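Local atomic coordinates of putative triphosphoribosyl-dephospho-coA synthase (Archaeoglobus fulgidus DSM 4304, PDB entry 3H9P), a protein that is of unknown function but probably binds ATP and may form triphosphoribosyl-dephospho-CoA. Residues A21-A26 with L41-E46; L28-K33 with P66-W71; D94-L99 with K121-I126; N144-E149 with I232-A237. All blocks are in the same frame, centred on the assembly; numbering follows the deposited sequence.

Interaction 1 of 4, residues A21-A26 with L41-E46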
loop_
_atom_site.group_PDB
_atom_site.type_symbol
_atom_site.label_atom_id
_atom_site.label_comp_id
_atom_site.label_asym_id
_atom_site.label_seq_id
_atom_site.Cartn_x
_atom_site.Cartn_y
_atom_site.Cartn_z
ATOM N N ALA A 21 -22.817 -13.651 10.232
ATOM C CA ALA A 21 -23.806 -13.921 11.282
ATOM C C ALA A 21 -23.197 -14.479 12.572
ATOM O O ALA A 21 -23.787 -14.367 13.650
ATOM C CB ALA A 21 -24.863 -14.855 10.767
ATOM N N GLY A 22 -22.027 -15.097 12.461
ATOM C CA GLY A 22 -21.247 -15.428 13.639
ATOM C C GLY A 22 -20.860 -14.162 14.381
ATOM O O GLY A 22 -20.561 -14.230 15.560
ATOM N N ALA A 23 -20.879 -12.998 13.707
ATOM C CA ALA A 23 -20.510 -11.732 14.348
ATOM C C ALA A 23 -21.680 -10.935 14.934
ATOM O O ALA A 23 -21.525 -9.792 15.470
ATOM C CB ALA A 23 -19.712 -10.854 13.373
ATOM N N PHE A 24 -22.863 -11.499 14.816
ATOM C CA PHE A 24 -24.028 -10.783 15.274
ATOM C C PHE A 24 -23.931 -10.272 16.748
ATOM O O PHE A 24 -24.267 -9.130 16.999
ATOM C CB PHE A 24 -25.267 -11.634 15.055
ATOM C CG PHE A 24 -26.540 -10.883 15.192
ATOM C CD1 PHE A 24 -27.024 -10.140 14.133
ATOM C CD2 PHE A 24 -27.261 -10.935 16.388
ATOM C CE1 PHE A 24 -28.236 -9.426 14.278
ATOM C CE2 PHE A 24 -28.474 -10.282 16.533
ATOM C CZ PHE A 24 -28.968 -9.527 15.482
ATOM N N PRO A 25 -23.464 -11.109 17.702
ATOM C CA PRO A 25 -23.274 -10.558 19.051
ATOM C C PRO A 25 -22.351 -9.328 19.126
ATOM O O PRO A 25 -22.634 -8.414 19.911
ATOM C CB PRO A 25 -22.662 -11.724 19.855
ATOM C CG PRO A 25 -23.118 -12.965 19.138
ATOM C CD PRO A 25 -23.189 -12.564 17.653
ATOM N N ALA A 26 -21.262 -9.317 18.347
ATOM C CA ALA A 26 -20.389 -8.146 18.233
ATOM C C ALA A 26 -21.155 -6.944 17.695
ATOM O O ALA A 26 -20.988 -5.824 18.178
ATOM C CB ALA A 26 -19.214 -8.449 17.283
ATOM N N LEU A 41 -12.583 -5.331 15.798
ATOM C CA LEU A 41 -11.745 -6.367 16.393
ATOM C C LEU A 41 -12.512 -7.562 16.993
ATOM O O LEU A 41 -12.125 -8.719 16.804
ATOM C CB LEU A 41 -10.763 -5.750 17.406
ATOM C CG LEU A 41 -9.836 -6.694 18.181
ATOM C CD1 LEU A 41 -8.816 -7.339 17.271
ATOM C CD2 LEU A 41 -9.120 -5.988 19.348
ATOM N N ARG A 42 -13.605 -7.268 17.698
ATOM C CA ARG A 42 -14.505 -8.283 18.229
ATOM C C ARG A 42 -15.180 -9.043 17.100
ATOM O O ARG A 42 -15.210 -10.289 17.107
ATOM C CB ARG A 42 -15.544 -7.639 19.144
ATOM C CG ARG A 42 -15.095 -7.676 20.625
ATOM C CD ARG A 42 -15.423 -6.418 21.440
ATOM N NE ARG A 42 -14.724 -6.437 22.722
ATOM C CZ ARG A 42 -15.217 -6.935 23.862
ATOM N NH1 ARG A 42 -16.438 -7.458 23.904
ATOM N NH2 ARG A 42 -14.481 -6.905 24.975
ATOM N N ALA A 43 -15.698 -8.317 16.120
ATOM C CA ALA A 43 -16.339 -8.965 14.983
ATOM C C ALA A 43 -15.387 -9.958 14.368
ATOM O O ALA A 43 -15.772 -11.083 14.072
ATOM C CB ALA A 43 -16.832 -7.935 13.927
ATOM N N VAL A 44 -14.137 -9.542 14.198
ATOM C CA VAL A 44 -13.153 -10.393 13.539
ATOM C C VAL A 44 -12.832 -11.607 14.383
ATOM O O VAL A 44 -12.807 -12.728 13.877
ATOM C CB VAL A 44 -11.841 -9.615 13.177
ATOM C CG1 VAL A 44 -10.749 -10.572 12.725
ATOM C CG2 VAL A 44 -12.117 -8.581 12.117
ATOM N N LYS A 45 -12.555 -11.390 15.669
ATOM C CA LYS A 45 -12.270 -12.521 16.545
ATOM C C LYS A 45 -13.476 -13.460 16.565
ATOM O O LYS A 45 -13.325 -14.678 16.495
ATOM C CB LYS A 45 -11.917 -12.051 17.943
ATOM C CG LYS A 45 -10.564 -11.367 18.044
ATOM C CD LYS A 45 -10.263 -11.002 19.488
ATOM C CE LYS A 45 -8.956 -10.272 19.625
ATOM N NZ LYS A 45 -8.496 -10.278 21.044
ATOM N N GLU A 46 -14.676 -12.899 16.587
ATOM C CA GLU A 46 -15.868 -13.720 16.780
ATOM C C GLU A 46 -16.155 -14.658 15.632
ATOM O O GLU A 46 -16.237 -15.864 15.823
ATOM C CB GLU A 46 -17.103 -12.867 17.088
ATOM C CG GLU A 46 -17.332 -12.715 18.560
ATOM C CD GLU A 46 -18.615 -11.983 18.909
ATOM O OE1 GLU A 46 -19.616 -12.045 18.131
ATOM O OE2 GLU A 46 -18.611 -11.349 20.000
#
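Ala-23, Ala-26 and Ala-43 form a close, small-residue contact. It joins the turn leading into helix 24-33 and its first residues to the end of helix 36-46. It is partly buried, and one polar bond from Glu-46 closes its outer side. The alanine methyls let the backbones come near, and the CA atoms of Ala-23 and Ala-43 are 5.0 Å apart. CB of Ala-43 sits 4.1 Å from CB of Ala-23 and equally far from CB of Ala-26. Phe-61 of helix 58-68 packs against both Ala-23 and Ala-43. Glu-46 extends its chain beyond CG and brings OE1 to the backbone N of Ala-26, at 3.2 Å. The N-H arrives on the syn side, 30° out of the carboxylate plane, and the bond is bent (136°). OE1 also lies 3.5 Å from CB of Pro-25; the side chains of Pro-25 and Glu-46 cross obliquely. With an alanine at Glu-46, the N-H of Ala-26 would probably lose this acceptor and a gap would open beside Pro-25. The accepted N-H belongs to the first turn of helix 24-33, so the negative carboxylate probably also interacts favourably with the positive end of that helix dipole.

Interaction 2 of 4, residues L28-K33 with P66-W71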
loop_
_atom_site.group_PDB
_atom_site.type_symbol
_atom_site.label_atom_id
_atom_site.label_comp_id
_atom_site.label_asym_id
_atom_site.label_seq_id
_atom_site.Cartn_x
_atom_site.Cartn_y
_atom_site.Cartn_z
ATOM N N LEU A 28 -24.396 -6.342 17.933
ATOM C CA LEU A 28 -25.277 -5.840 19.009
ATOM C C LEU A 28 -24.481 -5.002 20.020
ATOM O O LEU A 28 -24.931 -3.940 20.477
ATOM C CB LEU A 28 -26.021 -6.979 19.701
ATOM C CG LEU A 28 -27.041 -7.784 18.865
ATOM C CD1 LEU A 28 -27.716 -8.847 19.699
ATOM C CD2 LEU A 28 -28.092 -6.857 18.215
ATOM N N GLU A 29 -23.270 -5.448 20.309
ATOM C CA GLU A 29 -22.389 -4.662 21.152
ATOM C C GLU A 29 -22.048 -3.263 20.558
ATOM O O GLU A 29 -22.126 -2.266 21.255
ATOM C CB GLU A 29 -21.158 -5.480 21.515
ATOM C CG GLU A 29 -20.156 -4.751 22.302
ATOM C CD GLU A 29 -19.212 -5.693 23.072
ATOM O OE1 GLU A 29 -18.952 -6.834 22.597
ATOM O OE2 GLU A 29 -18.757 -5.285 24.167
ATOM N N VAL A 30 -21.720 -3.217 19.265
ATOM C CA VAL A 30 -21.489 -1.978 18.553
ATOM C C VAL A 30 -22.698 -1.051 18.610
ATOM O O VAL A 30 -22.552 0.163 18.887
ATOM C CB VAL A 30 -21.060 -2.291 17.071
ATOM C CG1 VAL A 30 -21.053 -1.044 16.192
ATOM C CG2 VAL A 30 -19.683 -3.079 17.024
ATOM N N ALA A 31 -23.899 -1.606 18.347
ATOM C CA ALA A 31 -25.132 -0.800 18.429
ATOM C C ALA A 31 -25.357 -0.156 19.820
ATOM O O ALA A 31 -25.876 0.977 19.921
ATOM C CB ALA A 31 -26.353 -1.624 18.010
ATOM N N GLU A 32 -24.947 -0.874 20.868
ATOM C CA GLU A 32 -24.996 -0.405 22.254
ATOM C C GLU A 32 -23.864 0.567 22.637
ATOM O O GLU A 32 -24.126 1.660 23.133
ATOM C CB GLU A 32 -24.959 -1.609 23.197
ATOM C CG GLU A 32 -25.358 -1.234 24.600
ATOM C CD GLU A 32 -24.964 -2.248 25.639
ATOM O OE1 GLU A 32 -23.907 -2.930 25.493
ATOM O OE2 GLU A 32 -25.717 -2.342 26.630
ATOM N N LYS A 33 -22.610 0.179 22.413
ATOM C CA LYS A 33 -21.483 1.014 22.865
ATOM C C LYS A 33 -20.972 2.054 21.851
ATOM O O LYS A 33 -20.417 3.069 22.249
ATOM C CB LYS A 33 -20.306 0.162 23.380
ATOM C CG LYS A 33 -20.662 -0.907 24.437
ATOM C CD LYS A 33 -19.371 -1.574 24.915
ATOM C CE LYS A 33 -19.611 -2.403 26.160
ATOM N NZ LYS A 33 -20.201 -3.725 25.815
ATOM N N PRO A 66 -18.868 0.716 11.356
ATOM C CA PRO A 66 -19.227 2.142 11.509
ATOM C C PRO A 66 -20.688 2.463 11.176
ATOM O O PRO A 66 -21.252 3.366 11.803
ATOM C CB PRO A 66 -18.314 2.849 10.507
ATOM C CG PRO A 66 -17.183 1.972 10.361
ATOM C CD PRO A 66 -17.737 0.564 10.433
ATOM N N LEU A 67 -21.276 1.745 10.205
ATOM C CA LEU A 67 -22.690 1.931 9.898
ATOM C C LEU A 67 -23.561 1.406 11.020
ATOM O O LEU A 67 -24.533 2.037 11.368
ATOM C CB LEU A 67 -23.091 1.256 8.578
ATOM C CG LEU A 67 -22.239 1.635 7.359
ATOM C CD1 LEU A 67 -22.492 0.663 6.200
ATOM C CD2 LEU A 67 -22.344 3.100 6.984
ATOM N N ILE A 68 -23.191 0.255 11.593
ATOM C CA ILE A 68 -23.948 -0.287 12.693
ATOM C C ILE A 68 -23.879 0.603 13.950
ATOM O O ILE A 68 -24.820 0.677 14.728
ATOM C CB ILE A 68 -23.584 -1.742 12.970
ATOM C CG1 ILE A 68 -23.988 -2.575 11.717
ATOM C CG2 ILE A 68 -24.333 -2.237 14.263
ATOM C CD1 ILE A 68 -23.397 -3.988 11.587
ATOM N N SER A 69 -22.774 1.309 14.119
ATOM C CA SER A 69 -22.608 2.173 15.283
ATOM C C SER A 69 -23.567 3.332 15.202
ATOM O O SER A 69 -23.867 3.951 16.213
ATOM C CB SER A 69 -21.171 2.690 15.400
ATOM O OG SER A 69 -20.971 3.777 14.515
ATOM N N SER A 70 -24.062 3.590 13.989
ATOM C CA SER A 70 -25.050 4.657 13.738
ATOM C C SER A 70 -26.413 4.105 13.283
ATOM O O SER A 70 -27.168 4.798 12.585
ATOM C CB SER A 70 -24.512 5.597 12.659
ATOM O OG SER A 70 -23.188 6.000 12.961
ATOM N N TRP A 71 -26.718 2.874 13.673
ATOM C CA TRP A 71 -27.952 2.158 13.292
ATOM C C TRP A 71 -29.274 2.914 13.442
ATOM O O TRP A 71 -30.231 2.598 12.742
ATOM C CB TRP A 71 -28.072 0.866 14.066
ATOM C CG TRP A 71 -28.220 1.054 15.524
ATOM C CD1 TRP A 71 -27.206 1.193 16.454
ATOM C CD2 TRP A 71 -29.452 1.101 16.254
ATOM N NE1 TRP A 71 -27.756 1.331 17.724
ATOM C CE2 TRP A 71 -29.127 1.278 17.620
ATOM C CE3 TRP A 71 -30.801 1.015 15.882
ATOM C CZ2 TRP A 71 -30.108 1.388 18.610
ATOM C CZ3 TRP A 71 -31.765 1.110 16.849
ATOM C CH2 TRP A 71 -31.421 1.306 18.210
#
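NE1 of Trp-71 donates a hydrogen bond to the backbone O of Ala-31, with 2.9 Å between the two atoms. The bond is fairly straight at the hydrogen (155°). The oxygen lies at the indole edge, near the ring plane, but the donor meets the carbonyl from the side, at a C=O...N angle of 108°. The CG of Trp-71 stands between its own backbone N and carbonyl carbon (chi1 64°), and this turns the ring over to helix 24-33. CB of Ala-31 presses close to the pyrrole part of the ring, 3.3 Å from CD1.

Deeper in, Val-30 meets the last part of helix 58-68. Its CG1 lies 3.6 Å from the backbone N of Ser-69 and 4.0 Å from CG2 of Ile-68. Phe-241 of helix 230-246 packs against Ile-68. A type I turn runs from Ile-68 to Trp-71. Ser-69 steadies it by bonding OG to the O of Pro-66, at 2.8 Å. Arg-34 reaches the O of Ser-69 and also touches Trp-71. The contact therefore joins a buried apolar patch to a single side-chain donor, and the N-H bond probably fixes how the exposed indole is turned.

Interaction 3 of 4, residues D94-L99 with K121-I126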
loop_
_atom_site.group_PDB
_atom_site.type_symbol
_atom_site.label_atom_id
_atom_site.label_comp_id
_atom_site.label_asym_id
_atom_site.label_seq_id
_atom_site.Cartn_x
_atom_site.Cartn_y
_atom_site.Cartn_z
ATOM N N ASP A 94 -8.687 3.418 18.247
ATOM C CA ASP A 94 -9.528 2.749 17.238
ATOM C C ASP A 94 -8.708 2.248 16.057
ATOM O O ASP A 94 -8.928 1.157 15.535
ATOM C CB ASP A 94 -10.630 3.677 16.737
ATOM C CG ASP A 94 -11.645 3.973 17.805
ATOM O OD1 ASP A 94 -12.368 2.998 18.157
ATOM O OD2 ASP A 94 -11.684 5.146 18.318
ATOM N N SER A 95 -7.760 3.069 15.640
ATOM C CA SER A 95 -6.783 2.688 14.624
ATOM C C SER A 95 -5.982 1.458 14.987
ATOM O O SER A 95 -5.807 0.572 14.162
ATOM C CB SER A 95 -5.832 3.851 14.409
ATOM O OG SER A 95 -6.502 4.806 13.639
ATOM N N LEU A 96 -5.520 1.427 16.236
ATOM C CA LEU A 96 -4.718 0.336 16.774
ATOM C C LEU A 96 -5.525 -0.979 16.825
ATOM O O LEU A 96 -5.033 -2.031 16.416
ATOM C CB LEU A 96 -4.174 0.719 18.181
ATOM C CG LEU A 96 -3.073 1.788 18.242
ATOM C CD1 LEU A 96 -2.623 2.145 19.687
ATOM C CD2 LEU A 96 -1.849 1.362 17.428
ATOM N N SER A 97 -6.757 -0.910 17.336
ATOM C CA SER A 97 -7.675 -2.038 17.274
ATOM C C SER A 97 -7.911 -2.475 15.832
ATOM O O SER A 97 -7.860 -3.662 15.521
ATOM C CB SER A 97 -9.014 -1.668 17.877
ATOM O OG SER A 97 -8.881 -1.511 19.264
ATOM N N VAL A 98 -8.143 -1.523 14.945
ATOM C CA VAL A 98 -8.383 -1.929 13.587
ATOM C C VAL A 98 -7.157 -2.645 12.998
ATOM O O VAL A 98 -7.306 -3.688 12.345
ATOM C CB VAL A 98 -8.867 -0.760 12.723
ATOM C CG1 VAL A 98 -8.841 -1.109 11.238
ATOM C CG2 VAL A 98 -10.288 -0.382 13.138
ATOM N N LEU A 99 -5.967 -2.092 13.251
ATOM C CA LEU A 99 -4.707 -2.684 12.825
ATOM C C LEU A 99 -4.469 -4.101 13.383
ATOM O O LEU A 99 -4.123 -5.026 12.640
ATOM C CB LEU A 99 -3.544 -1.739 13.170
ATOM C CG LEU A 99 -2.147 -2.077 12.643
ATOM C CD1 LEU A 99 -2.173 -2.438 11.146
ATOM C CD2 LEU A 99 -1.215 -0.897 12.866
ATOM N N LYS A 121 6.234 -0.417 14.112
ATOM C CA LYS A 121 6.568 0.955 13.766
ATOM C C LYS A 121 5.349 1.777 13.347
ATOM O O LYS A 121 5.234 2.954 13.678
ATOM C CB LYS A 121 7.672 0.972 12.706
ATOM C CG LYS A 121 9.039 0.668 13.357
ATOM C CD LYS A 121 10.100 0.303 12.370
ATOM C CE LYS A 121 11.370 -0.082 13.108
ATOM N NZ LYS A 121 12.493 -0.221 12.165
ATOM N N THR A 122 4.431 1.130 12.652
ATOM C CA THR A 122 3.185 1.764 12.311
ATOM C C THR A 122 2.380 2.063 13.568
ATOM O O THR A 122 1.928 3.207 13.757
ATOM C CB THR A 122 2.372 0.940 11.317
ATOM O OG1 THR A 122 3.207 0.607 10.199
ATOM C CG2 THR A 122 1.198 1.757 10.814
ATOM N N GLU A 123 2.241 1.052 14.429
ATOM C CA GLU A 123 1.504 1.202 15.674
ATOM C C GLU A 123 2.097 2.337 16.481
ATOM O O GLU A 123 1.373 3.157 17.041
ATOM C CB GLU A 123 1.561 -0.070 16.518
ATOM C CG GLU A 123 0.769 -1.239 15.979
ATOM C CD GLU A 123 1.259 -2.567 16.534
ATOM O OE1 GLU A 123 2.332 -2.604 17.176
ATOM O OE2 GLU A 123 0.579 -3.586 16.322
ATOM N N GLU A 124 3.421 2.401 16.527
ATOM C CA GLU A 124 4.031 3.411 17.372
ATOM C C GLU A 124 3.845 4.826 16.817
ATOM O O GLU A 124 3.713 5.757 17.589
ATOM C CB GLU A 124 5.471 3.058 17.782
ATOM C CG GLU A 124 6.578 3.321 16.783
ATOM C CD GLU A 124 7.943 2.851 17.308
ATOM O OE1 GLU A 124 8.848 3.705 17.490
ATOM O OE2 GLU A 124 8.108 1.628 17.566
ATOM N N GLU A 125 3.761 4.980 15.496
ATOM C CA GLU A 125 3.494 6.306 14.925
ATOM C C GLU A 125 2.034 6.706 14.985
ATOM O O GLU A 125 1.718 7.879 15.218
ATOM C CB GLU A 125 4.050 6.446 13.514
ATOM C CG GLU A 125 5.532 6.407 13.508
ATOM C CD GLU A 125 6.156 7.460 14.421
ATOM O OE1 GLU A 125 5.826 8.655 14.259
ATOM O OE2 GLU A 125 6.972 7.079 15.302
ATOM N N ILE A 126 1.151 5.732 14.798
ATOM C CA ILE A 126 -0.255 5.945 15.108
ATOM C C ILE A 126 -0.420 6.503 16.514
ATOM O O ILE A 126 -0.978 7.585 16.693
ATOM C CB ILE A 126 -1.125 4.690 14.918
ATOM C CG1 ILE A 126 -1.195 4.336 13.427
ATOM C CG2 ILE A 126 -2.539 4.970 15.419
ATOM C CD1 ILE A 126 -1.602 2.915 13.169
#
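Ser-95 and Ile-126 make the tightest approach of this contact. CB of Ser-95 lies 3.6 Å from CG2 of Ile-126. The serine hydroxyl is not part of this touch, for OG bonds to the backbone O of Ile-131. Beside the pair, Leu-99 brings its CD2 methyl against three side chains. That methyl is 3.8 Å from CD1 of Ile-126 and 3.7 Å from CG of Glu-123, and CG2 of Thr-122 lies a little farther off, at 4.1 Å. The CG of Leu-99 is swung anti to the backbone N (chi1 -172°), which directs the branch toward the other helix. Trp-136 of helix 133-138 covers the same part, touching both Ser-95 and Leu-99.

The two segments belong to helix 92-105 and helix 118-129 of an all-helical fold. They run as an antiparallel pair, with 164° between their directions and axes 10.0 Å apart at closest. No hydrogen bond crosses between them, and the joint is held by methyl and methylene packing.

The other side is more open to solvent. Here Leu-96 lays CD2 over the backbone of Glu-123, 3.7 Å from its O. The same methyl touches CG2 of Ile-126 only loosely, at 4.2 Å. Glu-123 makes its contacts with the leucines through CB and CG. On the far face of helix 118-129, Glu-124 and Glu-125 both form salt bridges with Lys-138 of the second subunit.

Interaction 4 of 4, residues N144-E149 with I232-A237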
loop_
_atom_site.group_PDB
_atom_site.type_symbol
_atom_site.label_atom_id
_atom_site.label_comp_id
_atom_site.label_asym_id
_atom_site.label_seq_id
_atom_site.Cartn_x
_atom_site.Cartn_y
_atom_site.Cartn_z
ATOM N N ASN A 144 -7.586 1.991 -2.608
ATOM C CA ASN A 144 -8.188 1.417 -1.405
ATOM C C ASN A 144 -9.661 1.862 -1.245
ATOM O O ASN A 144 -9.964 2.923 -0.688
ATOM C CB ASN A 144 -7.328 1.778 -0.179
ATOM C CG ASN A 144 -7.723 1.013 1.068
ATOM O OD1 ASN A 144 -8.856 0.556 1.199
ATOM N ND2 ASN A 144 -6.802 0.917 2.016
ATOM N N LEU A 145 -10.565 1.041 -1.745
ATOM C CA LEU A 145 -12.006 1.347 -1.772
ATOM C C LEU A 145 -12.661 1.463 -0.389
ATOM O O LEU A 145 -13.512 2.323 -0.159
ATOM C CB LEU A 145 -12.752 0.328 -2.664
ATOM C CG LEU A 145 -12.315 0.131 -4.130
ATOM C CD1 LEU A 145 -13.131 -0.989 -4.770
ATOM C CD2 LEU A 145 -12.433 1.392 -4.996
ATOM N N ILE A 146 -12.245 0.647 0.569
ATOM C CA ILE A 146 -12.902 0.674 1.886
ATOM C C ILE A 146 -12.510 1.952 2.621
ATOM O O ILE A 146 -13.367 2.583 3.273
ATOM C CB ILE A 146 -12.606 -0.619 2.704
ATOM C CG1 ILE A 146 -13.414 -1.782 2.132
ATOM C CG2 ILE A 146 -12.864 -0.468 4.238
ATOM C CD1 ILE A 146 -12.750 -3.166 2.390
ATOM N N ALA A 147 -11.232 2.332 2.481
ATOM C CA ALA A 147 -10.662 3.554 3.111
ATOM C C ALA A 147 -11.415 4.807 2.674
ATOM O O ALA A 147 -11.792 5.671 3.463
ATOM C CB ALA A 147 -9.171 3.688 2.727
ATOM N N ARG A 148 -11.608 4.858 1.372
ATOM C CA ARG A 148 -12.354 5.882 0.659
ATOM C C ARG A 148 -13.845 5.968 1.063
ATOM O O ARG A 148 -14.371 7.064 1.191
ATOM C CB ARG A 148 -12.159 5.555 -0.812
ATOM C CG ARG A 148 -13.136 6.081 -1.831
ATOM C CD ARG A 148 -12.321 6.117 -3.065
ATOM N NE ARG A 148 -12.984 5.588 -4.229
ATOM C CZ ARG A 148 -12.330 5.105 -5.271
ATOM N NH1 ARG A 148 -11.000 5.036 -5.250
ATOM N NH2 ARG A 148 -13.012 4.672 -6.318
ATOM N N GLU A 149 -14.511 4.831 1.268
ATOM C CA GLU A 149 -15.829 4.787 1.931
ATOM C C GLU A 149 -15.788 5.337 3.371
ATOM O O GLU A 149 -16.743 5.972 3.848
ATOM C CB GLU A 149 -16.343 3.332 2.010
ATOM C CG GLU A 149 -16.694 2.735 0.670
ATOM C CD GLU A 149 -17.930 3.370 0.070
ATOM O OE1 GLU A 149 -19.056 2.995 0.442
ATOM O OE2 GLU A 149 -17.772 4.263 -0.759
ATOM N N ILE A 232 -15.219 -6.337 -3.350
ATOM C CA ILE A 232 -16.450 -6.159 -4.072
ATOM C C ILE A 232 -17.603 -6.788 -3.292
ATOM O O ILE A 232 -18.656 -6.162 -3.098
ATOM C CB ILE A 232 -16.334 -6.701 -5.520
ATOM C CG1 ILE A 232 -15.153 -6.059 -6.243
ATOM C CG2 ILE A 232 -17.656 -6.505 -6.287
ATOM C CD1 ILE A 232 -15.194 -4.484 -6.259
ATOM N N ALA A 233 -17.391 -8.010 -2.820
ATOM C CA ALA A 233 -18.339 -8.654 -1.935
ATOM C C ALA A 233 -18.512 -7.859 -0.622
ATOM O O ALA A 233 -19.645 -7.698 -0.132
ATOM C CB ALA A 233 -17.902 -10.093 -1.649
ATOM N N ASP A 234 -17.417 -7.354 -0.068
ATOM C CA ASP A 234 -17.496 -6.447 1.096
ATOM C C ASP A 234 -18.475 -5.306 0.822
ATOM O O ASP A 234 -19.390 -5.071 1.623
ATOM C CB ASP A 234 -16.108 -5.891 1.504
ATOM C CG ASP A 234 -15.169 -6.991 2.079
ATOM O OD1 ASP A 234 -15.694 -8.034 2.511
ATOM O OD2 ASP A 234 -13.916 -6.827 2.129
ATOM N N LEU A 235 -18.319 -4.631 -0.330
ATOM C CA LEU A 235 -19.141 -3.466 -0.669
ATOM C C LEU A 235 -20.565 -3.868 -0.987
ATOM O O LEU A 235 -21.512 -3.079 -0.834
ATOM C CB LEU A 235 -18.529 -2.721 -1.853
ATOM C CG LEU A 235 -17.246 -1.946 -1.513
ATOM C CD1 LEU A 235 -16.362 -1.730 -2.754
ATOM C CD2 LEU A 235 -17.544 -0.607 -0.858
ATOM N N THR A 236 -20.743 -5.103 -1.426
ATOM C CA THR A 236 -22.085 -5.566 -1.704
ATOM C C THR A 236 -22.848 -5.686 -0.366
ATOM O O THR A 236 -24.024 -5.357 -0.266
ATOM C CB THR A 236 -21.999 -6.879 -2.466
ATOM O OG1 THR A 236 -21.364 -6.591 -3.701
ATOM C CG2 THR A 236 -23.397 -7.515 -2.730
ATOM N N ALA A 237 -22.140 -6.113 0.664
ATOM C CA ALA A 237 -22.730 -6.308 1.971
ATOM C C ALA A 237 -23.062 -4.993 2.613
ATOM O O ALA A 237 -24.101 -4.873 3.239
ATOM C CB ALA A 237 -21.770 -7.121 2.884
#
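Leu-145 meets Leu-235 across the contact with CD1, and lays its other methyl, CD2, on one face of the Arg-148 guanidinium. That methyl is 3.5 Å above the plane and displaced toward its rim. The NH1 of Arg-148 has a long, weak ion pair with Glu-142. A second flat group, the Asp-234 carboxylate, meets CD1 of Ile-146 at its OD2, 3.9 Å away. The carboxylate of Glu-149 is bonded at both oxygens, OE1 to the hydroxyl of Ser-157 and OE2 to the backbone N of Ile-156.

Leu-235 carries most of the apolar packing. Its CD1 lies 3.9 Å from CD1 of Leu-145, and the two side chains cross at about a right angle. Its CD2 takes the other direction, 3.8 Å from CG of Glu-149. That CG stands anti to the carbonyl carbon of Glu-149 (chi1 -68°), which sets it against the leucine, and a bend at chi2 then turns the carboxylate to its partners. Ile-232 adds a looser touch, its CD1 4.3 Å from CD1 of Leu-145. The contact lies near the centre of the chain and joins helix 145-151, N-capped by Asn-144, to helix 230-246. The segments run roughly parallel, with 29° between their directions. With an alanine at Leu-235, both methyls would go, and the side chains of Leu-145 and Glu-149 would probably face a gap.

No hydrogen bond links the two segments. The chemistry is dispersive, and the buried Glu-149 carboxylate finds its polar partners beyond the contact, while its CG makes the closest touch on Leu-235.

From the N terminus, segment 21-26 opens interaction 1 and segment 28-33 opens interaction 2. The first closes at 41-46 and the second at 66-71, so the two cross along the chain. Both use helix 24-33, tying it to helices 36-46 and 58-68, and a salt bridge between Arg-42 and Glu-29 links them. Interaction 3 follows in series. It closes a loop between helices 92-105 and 118-129, and packs on interaction 1 through Leu-41 and Ser-97. Interaction 4 comes last and spans the longest gap in sequence, 82 residues, to join helices 145-151 and 230-246. It touches none of the others, with its nearest atoms about 6 Å from interaction 2.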